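Long-range contacts in thiamine-monophosphate kinase (Stenotrophomonas maltophilia, PDB 6XEP), which probably catalyses the ATP-dependent phosphorylation of thiamine monophosphate to thiamine diphosphate, the active form of vitamin B1: residues Ile17-Ala22 with Phe110-Phe115; Leu56-His61 with Gly133-Ser138; Leu151-Ala156 with Ala220-Ser225; Glu195-Arg200 with Ser253-Glu258. All blocks are in the same frame, centred on the assembly; numbering follows the deposited sequence. Where two conformers were deposited one is given.

Overall arrangement
From the N terminus, helix 17-24 packs on helix 104-120, so interaction 1 closes a loop of 87 residues. Interaction 2 opens within that loop and closes beyond it, pairing the ends of strands 48-57 and 136-145; the two contacts therefore cross along the chain, and the side chains of F110 and L137 pack together between them. Both belong to the N-terminal half of the fold. Interactions 3 and 4 come after both and cross each other: 195-200 lies between the two segments of interaction 3, and 253-258 after them. Interaction 3 ties the linker after strand 136-145 to edge strand 220-224, while interaction 4 joins two helices of the C-terminal half. Interactions 2 and 3 also reach the second subunit.

Interaction 1: residues Ile17-Ala22 with Phe110-Phe115; sequences IDRIRA and FGDGFF
R19 reaches from helix 17-24 across to helix 104-120 and meets both an acid and an aromatic ring. The polar part, in the conformer described, is a salt bridge: R19 NH2 lies 2.8 Å from D112 OD1, using the anti lone pair of that oxygen. The bond is well bent (136° at the hydrogen), with the carboxylate plane turned nearly perpendicular to the guanidinium. A bend at chi3 (-82°) brings NH1 beside G111, 3.6 Å from G111 CA; the missing side chain gives it room. NH1 also bonds to the carbonyl O of E108.

The apolar part centres on F115. Its CD2 sits over one face of the R19 guanidinium, near the rim of that group, and R19 CB touches F115 CE2 at 3.6 Å. A long arginine suits the place because its CB and CD pass against the CD2-CE2 side of the ring while its charged end travels on to the acid. I20 CG1 meets the ring edge, 4.1 Å from F115 CZ, and R23 adds a cation-pi contact.

The short segments run nearly parallel (18°) but 11.5 Å apart, a spacing bridged by large side chains: helices side by side, with helix 104-120 packing on the sheet of the PurM-like N-terminal domain.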
loop_
_atom_site.group_PDB
_atom_site.type_symbol
_atom_site.label_atom_id
_atom_site.label_comp_id
_atom_site.label_asym_id
_atom_site.label_seq_id
_atom_site.Cartn_x
_atom_site.Cartn_y
_atom_site.Cartn_z
ATOM N N ILE A 17 -10.121 -8.558 11.758
ATOM C CA ILE A 17 -9.936 -9.831 11.059
ATOM C C ILE A 17 -11.252 -10.598 10.933
ATOM O O ILE A 17 -11.493 -11.278 9.926
ATOM C CB ILE A 17 -8.852 -10.679 11.750
ATOM C CG1 ILE A 17 -8.565 -11.914 10.898
ATOM C CG2 ILE A 17 -9.279 -11.072 13.122
ATOM C CD1 ILE A 17 -8.027 -11.557 9.542
ATOM N N ASP A 18 -12.128 -10.518 11.940
ATOM C CA ASP A 18 -13.378 -11.271 11.841
ATOM C C ASP A 18 -14.223 -10.765 10.679
ATOM O O ASP A 18 -14.766 -11.550 9.892
ATOM C CB ASP A 18 -14.162 -11.190 13.151
ATOM C CG ASP A 18 -13.470 -11.920 14.284
ATOM O OD1 ASP A 18 -12.804 -12.951 14.016
ATOM O OD2 ASP A 18 -13.583 -11.468 15.447
ATOM N N ARG A 19 -14.353 -9.450 10.554
ATOM C CA ARG A 19 -15.105 -8.914 9.428
ATOM C C ARG A 19 -14.376 -9.147 8.108
ATOM O O ARG A 19 -15.027 -9.374 7.081
ATOM C CB ARG A 19 -15.407 -7.435 9.661
ATOM C CG ARG A 19 -16.456 -7.225 10.768
ATOM C CD ARG A 19 -16.998 -5.799 10.748
ATOM N NE ARG A 19 -16.119 -4.857 11.432
ATOM C CZ ARG A 19 -16.343 -3.546 11.499
ATOM N NH1 ARG A 19 -15.493 -2.754 12.138
ATOM N NH2 ARG A 19 -17.419 -3.022 10.923
ATOM N N ILE A 20 -13.036 -9.136 8.112
ATOM C CA ILE A 20 -12.295 -9.490 6.901
ATOM C C ILE A 20 -12.649 -10.904 6.456
ATOM O O ILE A 20 -13.010 -11.138 5.298
ATOM C CB ILE A 20 -10.782 -9.346 7.127
ATOM C CG1 ILE A 20 -10.393 -7.862 7.176
ATOM C CG2 ILE A 20 -9.989 -10.058 5.989
ATOM C CD1 ILE A 20 -9.023 -7.636 7.735
ATOM N N ARG A 21 -12.546 -11.873 7.373
ATOM C CA ARG A 21 -12.792 -13.263 7.003
ATOM C C ARG A 21 -14.236 -13.484 6.575
ATOM O O ARG A 21 -14.505 -14.288 5.677
ATOM C CB ARG A 21 -12.452 -14.203 8.161
ATOM C CG ARG A 21 -10.977 -14.312 8.486
ATOM C CD ARG A 21 -10.784 -15.260 9.674
ATOM N NE ARG A 21 -9.443 -15.152 10.241
ATOM C CZ ARG A 21 -9.117 -15.561 11.466
ATOM N NH1 ARG A 21 -10.034 -16.109 12.261
ATOM N NH2 ARG A 21 -7.872 -15.420 11.899
ATOM N N ALA A 22 -15.185 -12.794 7.216
ATOM C CA ALA A 22 -16.579 -12.968 6.835
ATOM C C ALA A 22 -16.765 -12.661 5.359
ATOM O O ALA A 22 -17.583 -13.298 4.676
ATOM C CB ALA A 22 -17.464 -12.070 7.698
ATOM N N PHE A 110 -13.692 3.003 12.361
ATOM C CA PHE A 110 -13.055 3.121 11.056
ATOM C C PHE A 110 -13.482 1.961 10.169
ATOM O O PHE A 110 -13.813 2.152 8.997
ATOM C CB PHE A 110 -11.533 3.146 11.232
ATOM C CG PHE A 110 -10.778 3.014 9.946
ATOM C CD1 PHE A 110 -10.529 1.768 9.388
ATOM C CD2 PHE A 110 -10.291 4.125 9.316
ATOM C CE1 PHE A 110 -9.833 1.653 8.195
ATOM C CE2 PHE A 110 -9.607 4.004 8.111
ATOM C CZ PHE A 110 -9.373 2.768 7.566
ATOM N N GLY A 111 -13.508 0.750 10.731
ATOM C CA GLY A 111 -13.895 -0.405 9.938
ATOM C C GLY A 111 -15.331 -0.306 9.463
ATOM O O GLY A 111 -15.650 -0.698 8.341
ATOM N N ASP A 112 -16.211 0.234 10.308
ATOM C CA ASP A 112 -17.590 0.473 9.879
ATOM C C ASP A 112 -17.627 1.236 8.560
ATOM O O ASP A 112 -18.353 0.862 7.631
ATOM C CB ASP A 112 -18.355 1.262 10.945
ATOM C CG ASP A 112 -18.804 0.417 12.106
ATOM O OD1 ASP A 112 -18.716 -0.831 12.042
ATOM O OD2 ASP A 112 -19.256 1.029 13.098
ATOM N N GLY A 113 -16.853 2.314 8.456
ATOM C CA GLY A 113 -16.928 3.137 7.274
ATOM C C GLY A 113 -16.245 2.512 6.080
ATOM O O GLY A 113 -16.738 2.590 4.954
ATOM N N PHE A 114 -15.107 1.868 6.346
ATOM C CA PHE A 114 -14.385 1.153 5.307
ATOM C C PHE A 114 -15.264 0.080 4.673
ATOM O O PHE A 114 -15.435 0.042 3.446
ATOM C CB PHE A 114 -13.111 0.554 5.898
ATOM C CG PHE A 114 -12.151 0.062 4.863
ATOM C CD1 PHE A 114 -12.258 -1.216 4.368
ATOM C CD2 PHE A 114 -11.152 0.888 4.376
ATOM C CE1 PHE A 114 -11.387 -1.670 3.395
ATOM C CE2 PHE A 114 -10.281 0.434 3.412
ATOM C CZ PHE A 114 -10.403 -0.843 2.930
ATOM N N PHE A 115 -15.843 -0.800 5.502
ATOM C CA PHE A 115 -16.648 -1.890 4.974
ATOM C C PHE A 115 -17.970 -1.395 4.427
ATOM O O PHE A 115 -18.499 -1.995 3.489
ATOM C CB PHE A 115 -16.911 -2.956 6.045
ATOM C CG PHE A 115 -15.677 -3.697 6.472
ATOM C CD1 PHE A 115 -14.906 -4.384 5.541
ATOM C CD2 PHE A 115 -15.278 -3.692 7.806
ATOM C CE1 PHE A 115 -13.762 -5.080 5.939
ATOM C CE2 PHE A 115 -14.143 -4.393 8.214
ATOM C CZ PHE A 115 -13.382 -5.082 7.274
#

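Interaction 2: residues Leu56-His61 with Gly133-Ser138; sequences LNSGVH and GPLSLS
N57 turns its CG away from its own carbonyl carbon (chi1 -67°), while S136 places OG anti to its backbone N (chi1 179°), and these two torsions bring the amide oxygen and the hydroxyl together on one face of the sheet. S136 OG donates to N57 OD1 in a bond modelled at 2.5 Å, shorter than usual, approaching almost in line with the C=O. The short serine leaves room for the amide to meet its hydroxyl. The amide is held from its other end too, since N57 ND2 bonds to R132 O and S98 OG of the second subunit, which fixes the rotation of the group.

Beneath this lies regular antiparallel pairing. L56 and L137 form a hydrogen-bonded pair, with L56 N to L137 O at 2.8 Å and L137 N to L56 O at 2.9 Å; N57 and S136 form the next, non-hydrogen-bonded pair. Past the strand end S58 N still reaches L135 O at 3.1 Å, nearly straight (176°), and the CB atoms of S58 and L135 touch at 3.8 Å. L56 and L137 point to the opposite face, where helix 68-85 and F62 bury them, as suits leucine.

The chain then turns: N57 O accepts from both V60 N and H61 N, and H61 ND1 receives N57 N at 2.9 Å. G59 has a positive phi, at which a CB would jam against the preceding carbonyl O, so glycine is suited. H61, predicted to bind substrate, is hydrogen-bonded through NE2 to T131 OG1 of the second subunit. The whole is an antiparallel strand end leading into a type II beta turn of the PurM-like N-terminal sheet, at the subunit interface.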
loop_
_atom_site.group_PDB
_atom_site.type_symbol
_atom_site.label_atom_id
_atom_site.label_comp_id
_atom_site.label_asym_id
_atom_site.label_seq_id
_atom_site.Cartn_x
_atom_site.Cartn_y
_atom_site.Cartn_z
ATOM N N LEU A 56 -3.816 9.043 3.165
ATOM C CA LEU A 56 -4.488 10.181 3.781
ATOM C C LEU A 56 -3.863 10.402 5.147
ATOM O O LEU A 56 -3.811 9.477 5.967
ATOM C CB LEU A 56 -5.997 9.966 3.902
ATOM C CG LEU A 56 -6.824 10.287 2.640
ATOM C CD1 LEU A 56 -6.470 9.406 1.462
ATOM C CD2 LEU A 56 -8.306 10.190 2.945
ATOM N N ASN A 57 -3.386 11.619 5.382
ATOM C CA ASN A 57 -2.731 11.998 6.625
ATOM C C ASN A 57 -3.592 12.982 7.401
ATOM O O ASN A 57 -4.139 13.928 6.823
ATOM C CB ASN A 57 -1.375 12.630 6.334
ATOM C CG ASN A 57 -0.422 11.633 5.751
ATOM O OD1 ASN A 57 -0.371 10.505 6.224
ATOM N ND2 ASN A 57 0.297 12.011 4.693
ATOM N N SER A 58 -3.674 12.755 8.719
ATOM C CA SER A 58 -4.455 13.597 9.617
ATOM C C SER A 58 -3.987 15.046 9.556
ATOM O O SER A 58 -2.784 15.337 9.596
ATOM C CB SER A 58 -4.348 13.061 11.053
ATOM O OG SER A 58 -5.046 13.891 11.975
ATOM N N GLY A 59 -4.949 15.962 9.441
ATOM C CA GLY A 59 -4.649 17.367 9.305
ATOM C C GLY A 59 -4.298 17.819 7.904
ATOM O O GLY A 59 -4.335 19.028 7.634
ATOM N N VAL A 60 -3.973 16.893 7.003
ATOM C CA VAL A 60 -3.590 17.199 5.628
ATOM C C VAL A 60 -4.763 16.884 4.713
ATOM O O VAL A 60 -5.360 17.784 4.108
ATOM C CB VAL A 60 -2.336 16.411 5.208
ATOM C CG1 VAL A 60 -1.938 16.760 3.746
ATOM C CG2 VAL A 60 -1.174 16.748 6.134
ATOM N N HIS A 61 -5.121 15.603 4.618
ATOM C CA HIS A 61 -6.177 15.188 3.714
ATOM C C HIS A 61 -7.539 15.173 4.386
ATOM O O HIS A 61 -8.558 15.001 3.702
ATOM C CB HIS A 61 -5.849 13.801 3.133
ATOM C CG HIS A 61 -4.518 13.756 2.446
ATOM N ND1 HIS A 61 -3.343 13.501 3.118
ATOM C CD2 HIS A 61 -4.170 13.981 1.157
ATOM C CE1 HIS A 61 -2.331 13.562 2.272
ATOM N NE2 HIS A 61 -2.809 13.836 1.071
ATOM N N GLY A 133 2.444 5.438 14.868
ATOM C CA GLY A 133 2.912 6.632 14.215
ATOM C C GLY A 133 1.818 7.676 14.156
ATOM O O GLY A 133 0.666 7.426 14.529
ATOM N N PRO A 134 2.175 8.885 13.729
ATOM C CA PRO A 134 1.153 9.892 13.419
ATOM C C PRO A 134 0.068 9.303 12.528
ATOM O O PRO A 134 0.344 8.499 11.638
ATOM C CB PRO A 134 1.949 10.983 12.695
ATOM C CG PRO A 134 3.318 10.823 13.157
ATOM C CD PRO A 134 3.539 9.383 13.520
ATOM N N LEU A 135 -1.180 9.696 12.785
ATOM C CA LEU A 135 -2.322 9.088 12.119
ATOM C C LEU A 135 -2.198 9.219 10.604
ATOM O O LEU A 135 -2.205 10.325 10.056
ATOM C CB LEU A 135 -3.623 9.724 12.620
ATOM C CG LEU A 135 -4.915 9.198 12.013
ATOM C CD1 LEU A 135 -5.085 7.702 12.254
ATOM C CD2 LEU A 135 -6.118 9.981 12.562
ATOM N N SER A 136 -2.080 8.079 9.939
ATOM C CA SER A 136 -1.870 8.027 8.497
ATOM C C SER A 136 -2.463 6.722 8.004
ATOM O O SER A 136 -2.241 5.668 8.610
ATOM C CB SER A 136 -0.382 8.109 8.136
ATOM O OG SER A 136 -0.176 8.027 6.727
ATOM N N LEU A 137 -3.225 6.804 6.926
ATOM C CA LEU A 137 -3.938 5.666 6.368
ATOM C C LEU A 137 -3.520 5.524 4.916
ATOM O O LEU A 137 -3.757 6.427 4.104
ATOM C CB LEU A 137 -5.450 5.868 6.488
ATOM C CG LEU A 137 -5.822 6.237 7.932
ATOM C CD1 LEU A 137 -5.951 7.723 8.233
ATOM C CD2 LEU A 137 -7.035 5.577 8.316
ATOM N N SER A 138 -2.884 4.409 4.587
ATOM C CA SER A 138 -2.418 4.166 3.229
ATOM C C SER A 138 -3.144 2.946 2.687
ATOM O O SER A 138 -3.058 1.862 3.272
ATOM C CB SER A 138 -0.907 3.947 3.198
ATOM O OG SER A 138 -0.414 4.054 1.871
HETATM O O HOH W 1 0.188 11.789 9.368
#

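Interaction 3: residues Leu151-Ala156 with Ala220-Ser225; sequences LRRDRA and AAVDVS
A221 N donates to R152 O at 3.0 Å, the one hydrogen bond between the linker and the edge strand 220-224. The same carbonyl takes a CA-H...O contact from A220 CA at 3.1 Å. Such a close approach suits alanine: A220 CB sits 3.5 Å from A156 N, in a place with little room for a larger group. On the other face of the strand A221 CB meets L151 CD1 at 4.1 Å.

R153 runs extended (chi2 174°, chi3 177°) alongside the strand. Its CG lies against A221 O, and V222 CG2 rests over one guanidinium face near the rim, 3.7 Å from R153 NE, so an apolar branch supports the flat charged group.

Further out, R152 grips D154 side-on, NE to OD1 and NH2 to OD2, both 2.8 Å, and NH2 also pairs with D36 of the second subunit. S239 OG holds R153 O and A156 N from helix 228-239.

R153, predicted to bind ATP, thus points along the strand toward D223, its NH2 4.6 Å from D223 OD1 and not bonded to it. D223, nearby D82, and D37 of the second subunit, which packs against R153, are all predicted magnesium ligands; acids gathered beside an arginine are consistent with a site for metal-bound nucleotide.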
loop_
_atom_site.group_PDB
_atom_site.type_symbol
_atom_site.label_atom_id
_atom_site.label_comp_id
_atom_site.label_asym_id
_atom_site.label_seq_id
_atom_site.Cartn_x
_atom_site.Cartn_y
_atom_site.Cartn_z
ATOM N N LEU A 151 -9.987 2.548 -19.446
ATOM C CA LEU A 151 -10.153 3.922 -19.875
ATOM C C LEU A 151 -8.842 4.673 -19.694
ATOM O O LEU A 151 -8.072 4.414 -18.756
ATOM C CB LEU A 151 -11.241 4.628 -19.068
ATOM C CG LEU A 151 -12.635 4.005 -19.142
ATOM C CD1 LEU A 151 -13.500 4.620 -18.059
ATOM C CD2 LEU A 151 -13.202 4.272 -20.514
ATOM N N ARG A 152 -8.623 5.638 -20.571
ATOM C CA ARG A 152 -7.361 6.365 -20.637
ATOM C C ARG A 152 -7.634 7.859 -20.719
ATOM O O ARG A 152 -8.739 8.288 -21.054
ATOM C CB ARG A 152 -6.525 5.924 -21.844
ATOM C CG ARG A 152 -6.049 4.473 -21.774
ATOM C CD ARG A 152 -5.316 4.107 -23.048
ATOM N NE ARG A 152 -4.155 4.970 -23.272
ATOM C CZ ARG A 152 -2.927 4.720 -22.820
ATOM N NH1 ARG A 152 -2.679 3.630 -22.101
ATOM N NH2 ARG A 152 -1.931 5.562 -23.088
ATOM N N ARG A 153 -6.608 8.647 -20.394
ATOM C CA ARG A 153 -6.693 10.102 -20.450
ATOM C C ARG A 153 -6.283 10.686 -21.792
ATOM O O ARG A 153 -6.509 11.882 -22.022
ATOM C CB ARG A 153 -5.810 10.724 -19.366
ATOM C CG ARG A 153 -6.150 10.314 -17.940
ATOM C CD ARG A 153 -5.128 10.869 -16.957
ATOM N NE ARG A 153 -5.491 10.544 -15.575
ATOM C CZ ARG A 153 -4.862 11.024 -14.509
ATOM N NH1 ARG A 153 -3.833 11.846 -14.658
ATOM N NH2 ARG A 153 -5.265 10.682 -13.287
ATOM N N ASP A 154 -5.675 9.893 -22.676
ATOM C CA ASP A 154 -5.000 10.431 -23.851
ATOM C C ASP A 154 -5.778 10.217 -25.145
ATOM O O ASP A 154 -5.240 10.466 -26.232
ATOM C CB ASP A 154 -3.588 9.831 -23.973
ATOM C CG ASP A 154 -3.601 8.331 -24.237
ATOM O OD1 ASP A 154 -4.626 7.682 -23.980
ATOM O OD2 ASP A 154 -2.576 7.788 -24.699
ATOM N N ARG A 155 -7.050 9.833 -25.072
ATOM C CA ARG A 155 -7.768 9.458 -26.281
ATOM C C ARG A 155 -8.972 10.348 -26.569
ATOM O O ARG A 155 -9.852 9.955 -27.340
ATOM C CB ARG A 155 -8.181 7.987 -26.207
ATOM C CG ARG A 155 -6.961 7.068 -26.242
ATOM C CD ARG A 155 -7.311 5.610 -26.404
ATOM N NE ARG A 155 -6.108 4.812 -26.637
ATOM C CZ ARG A 155 -6.001 3.516 -26.354
ATOM N NH1 ARG A 155 -7.022 2.864 -25.805
ATOM N NH2 ARG A 155 -4.861 2.880 -26.602
ATOM N N ALA A 156 -9.021 11.548 -26.005
ATOM C CA ALA A 156 -10.058 12.488 -26.413
ATOM C C ALA A 156 -9.908 12.796 -27.901
ATOM O O ALA A 156 -8.796 12.842 -28.426
ATOM C CB ALA A 156 -9.968 13.770 -25.587
ATOM N N ALA A 220 -12.302 9.132 -23.489
ATOM C CA ALA A 220 -11.287 9.415 -22.486
ATOM C C ALA A 220 -11.990 9.753 -21.183
ATOM O O ALA A 220 -13.140 10.199 -21.179
ATOM C CB ALA A 220 -10.374 10.565 -22.922
ATOM N N ALA A 221 -11.292 9.537 -20.074
ATOM C CA ALA A 221 -11.880 9.818 -18.773
ATOM C C ALA A 221 -10.782 10.152 -17.774
ATOM O O ALA A 221 -9.627 9.760 -17.932
ATOM C CB ALA A 221 -12.709 8.620 -18.260
ATOM N N VAL A 222 -11.177 10.851 -16.711
ATOM C CA VAL A 222 -10.279 11.185 -15.614
ATOM C C VAL A 222 -11.154 11.359 -14.387
ATOM O O VAL A 222 -12.321 11.728 -14.501
ATOM C CB VAL A 222 -9.460 12.464 -15.942
ATOM C CG1 VAL A 222 -10.381 13.689 -16.077
ATOM C CG2 VAL A 222 -8.408 12.715 -14.885
ATOM N N ASP A 223 -10.609 11.085 -13.204
ATOM C CA ASP A 223 -11.408 11.424 -12.040
ATOM C C ASP A 223 -11.048 12.822 -11.554
ATOM O O ASP A 223 -9.917 13.298 -11.723
ATOM C CB ASP A 223 -11.331 10.361 -10.935
ATOM C CG ASP A 223 -10.105 10.444 -10.094
ATOM O OD1 ASP A 223 -9.030 10.775 -10.638
ATOM O OD2 ASP A 223 -10.233 10.113 -8.870
ATOM N N VAL A 224 -12.058 13.520 -11.058
ATOM C CA VAL A 224 -11.934 14.916 -10.663
ATOM C C VAL A 224 -11.694 14.925 -9.160
ATOM O O VAL A 224 -12.622 14.745 -8.368
ATOM C CB VAL A 224 -13.169 15.736 -11.036
ATOM C CG1 VAL A 224 -12.910 17.215 -10.702
ATOM C CG2 VAL A 224 -13.470 15.563 -12.512
ATOM N N SER A 225 -10.440 15.107 -8.771
ATOM C CA SER A 225 -10.098 15.197 -7.354
ATOM C C SER A 225 -9.248 16.400 -7.025
ATOM O O SER A 225 -9.206 16.786 -5.856
ATOM C CB SER A 225 -9.360 13.935 -6.888
ATOM O OG SER A 225 -8.163 13.772 -7.611
#

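Interaction 4: residues Glu195-Arg200 with Ser253-Glu258; sequences ESLRLR and SHALRE
L197 of helix 192-202 drives its branched end against the first turn of helix 254-259, a helix-helix crossing in the PurM-like C-terminal domain. The short segments cross at -113°, with axes 9.3 Å apart, and no hydrogen bond links them.

The tight part is apolar. L197 CD2 lies 3.8 Å from A255 CB and also 3.8 Å from L256 N, while its contact with L256 CB is longer, 4.2 Å. CG and the CD2 branch press on the methyl of A255, and CD1 lies near its carbonyl O. The small residue lets the backbones approach, the CA atoms of L197 and A255 coming within 6.6 Å, and leucine supplies the reach to fill the gap. A174 and L177 of helix 170-179 also pack on L197.

Toward solvent the contact thins. S196 touches A255 CB only through its own CB, at 4.1 Å; its OG, in the conformer described, bonds back to A192 O within its own helix. A small hydroxyl residue fits such an exposed margin.

S253 is the N-cap of the second helix. D170 organises this corner, taking S253 OG with OD1 and R200 NE with OD2, so it ties the cap to the first helix. S253 OG stands between its backbone N and carbonyl carbon (chi1 72°), which turns it back to accept L256 N at 3.0 Å, with 162° at the hydrogen.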
loop_
_atom_site.group_PDB
_atom_site.type_symbol
_atom_site.label_atom_id
_atom_site.label_comp_id
_atom_site.label_asym_id
_atom_site.label_seq_id
_atom_site.Cartn_x
_atom_site.Cartn_y
_atom_site.Cartn_z
ATOM N N GLU A 195 -25.701 19.822 5.890
ATOM C CA GLU A 195 -25.402 18.403 6.020
ATOM C C GLU A 195 -25.054 17.787 4.666
ATOM O O GLU A 195 -24.183 16.909 4.591
ATOM C CB GLU A 195 -26.586 17.698 6.698
ATOM C CG GLU A 195 -26.402 16.209 6.879
ATOM C CD GLU A 195 -25.343 15.844 7.915
ATOM O OE1 GLU A 195 -24.743 16.744 8.548
ATOM O OE2 GLU A 195 -25.113 14.631 8.090
ATOM N N SER A 196 -25.703 18.243 3.587
ATOM C CA SER A 196 -25.387 17.734 2.256
ATOM C C SER A 196 -23.940 18.032 1.894
ATOM O O SER A 196 -23.205 17.144 1.448
ATOM C CB SER A 196 -26.328 18.344 1.210
ATOM O OG SER A 196 -27.690 18.019 1.452
ATOM N N LEU A 197 -23.513 19.290 2.083
ATOM C CA LEU A 197 -22.135 19.646 1.786
ATOM C C LEU A 197 -21.184 18.902 2.705
ATOM O O LEU A 197 -20.130 18.434 2.260
ATOM C CB LEU A 197 -21.923 21.158 1.916
ATOM C CG LEU A 197 -22.703 22.044 0.932
ATOM C CD1 LEU A 197 -22.303 23.507 1.068
ATOM C CD2 LEU A 197 -22.534 21.565 -0.501
ATOM N N ARG A 198 -21.541 18.780 3.994
ATOM C CA ARG A 198 -20.658 18.105 4.945
ATOM C C ARG A 198 -20.345 16.692 4.480
ATOM O O ARG A 198 -19.188 16.257 4.501
ATOM C CB ARG A 198 -21.289 18.079 6.343
ATOM C CG ARG A 198 -20.338 17.567 7.441
ATOM C CD ARG A 198 -20.997 17.474 8.824
ATOM N NE ARG A 198 -21.964 16.368 8.936
ATOM C CZ ARG A 198 -21.693 15.174 9.465
ATOM N NH1 ARG A 198 -20.485 14.909 9.950
ATOM N NH2 ARG A 198 -22.639 14.242 9.525
ATOM N N LEU A 199 -21.366 15.962 4.028
ATOM C CA LEU A 199 -21.153 14.578 3.613
ATOM C C LEU A 199 -20.484 14.455 2.243
ATOM O O LEU A 199 -19.870 13.419 1.956
ATOM C CB LEU A 199 -22.485 13.827 3.621
ATOM C CG LEU A 199 -23.033 13.570 5.030
ATOM C CD1 LEU A 199 -24.307 12.764 4.969
ATOM C CD2 LEU A 199 -21.998 12.845 5.846
ATOM N N ARG A 200 -20.578 15.474 1.389
ATOM C CA ARG A 200 -19.788 15.439 0.158
ATOM C C ARG A 200 -18.299 15.583 0.443
ATOM O O ARG A 200 -17.476 14.985 -0.261
ATOM C CB ARG A 200 -20.260 16.529 -0.802
ATOM C CG ARG A 200 -21.655 16.268 -1.364
ATOM C CD ARG A 200 -21.627 15.187 -2.432
ATOM N NE ARG A 200 -21.122 15.694 -3.717
ATOM C CZ ARG A 200 -20.614 14.921 -4.667
ATOM N NH1 ARG A 200 -20.532 13.603 -4.476
ATOM N NH2 ARG A 200 -20.190 15.462 -5.810
ATOM N N SER A 253 -24.778 21.848 -7.038
ATOM C CA SER A 253 -25.835 21.313 -6.196
ATOM C C SER A 253 -26.686 22.430 -5.604
ATOM O O SER A 253 -26.281 23.597 -5.535
ATOM C CB SER A 253 -25.252 20.459 -5.072
ATOM O OG SER A 253 -24.609 21.269 -4.106
ATOM N N HIS A 254 -27.897 22.050 -5.188
ATOM C CA HIS A 254 -28.772 22.977 -4.479
ATOM C C HIS A 254 -28.045 23.608 -3.300
ATOM O O HIS A 254 -28.043 24.834 -3.135
ATOM C CB HIS A 254 -30.018 22.231 -4.004
ATOM C CG HIS A 254 -30.994 23.090 -3.270
ATOM N ND1 HIS A 254 -31.936 23.861 -3.918
ATOM C CD2 HIS A 254 -31.187 23.290 -1.944
ATOM C CE1 HIS A 254 -32.666 24.502 -3.021
ATOM N NE2 HIS A 254 -32.229 24.176 -1.817
ATOM N N ALA A 255 -27.410 22.771 -2.477
ATOM C CA ALA A 255 -26.788 23.259 -1.250
ATOM C C ALA A 255 -25.636 24.210 -1.545
ATOM O O ALA A 255 -25.485 25.238 -0.873
ATOM C CB ALA A 255 -26.311 22.078 -0.405
ATOM N N LEU A 256 -24.809 23.876 -2.538
ATOM C CA LEU A 256 -23.686 24.743 -2.869
ATOM C C LEU A 256 -24.189 26.092 -3.353
ATOM O O LEU A 256 -23.712 27.136 -2.906
ATOM C CB LEU A 256 -22.795 24.077 -3.916
ATOM C CG LEU A 256 -21.503 24.855 -4.212
ATOM C CD1 LEU A 256 -20.684 25.007 -2.930
ATOM C CD2 LEU A 256 -20.657 24.193 -5.294
ATOM N N ARG A 257 -25.192 26.088 -4.227
ATOM C CA ARG A 257 -25.738 27.357 -4.689
ATOM C C ARG A 257 -26.402 28.129 -3.550
ATOM O O ARG A 257 -26.322 29.363 -3.512
ATOM C CB ARG A 257 -26.723 27.109 -5.834
ATOM C CG ARG A 257 -26.615 28.137 -6.936
ATOM C CD ARG A 257 -27.660 27.934 -8.018
ATOM N NE ARG A 257 -27.272 27.003 -9.081
ATOM C CZ ARG A 257 -26.420 27.286 -10.067
ATOM N NH1 ARG A 257 -25.809 28.464 -10.116
ATOM N NH2 ARG A 257 -26.160 26.382 -10.998
ATOM N N GLU A 258 -27.019 27.425 -2.592
ATOM C CA GLU A 258 -27.732 28.103 -1.514
ATOM C C GLU A 258 -26.786 28.711 -0.481
ATOM O O GLU A 258 -27.076 29.783 0.061
ATOM C CB GLU A 258 -28.693 27.134 -0.831
ATOM C CG GLU A 258 -29.710 27.806 0.047
ATOM C CD GLU A 258 -30.811 28.486 -0.752
ATOM O OE1 GLU A 258 -31.446 29.415 -0.214
ATOM O OE2 GLU A 258 -31.043 28.086 -1.917
#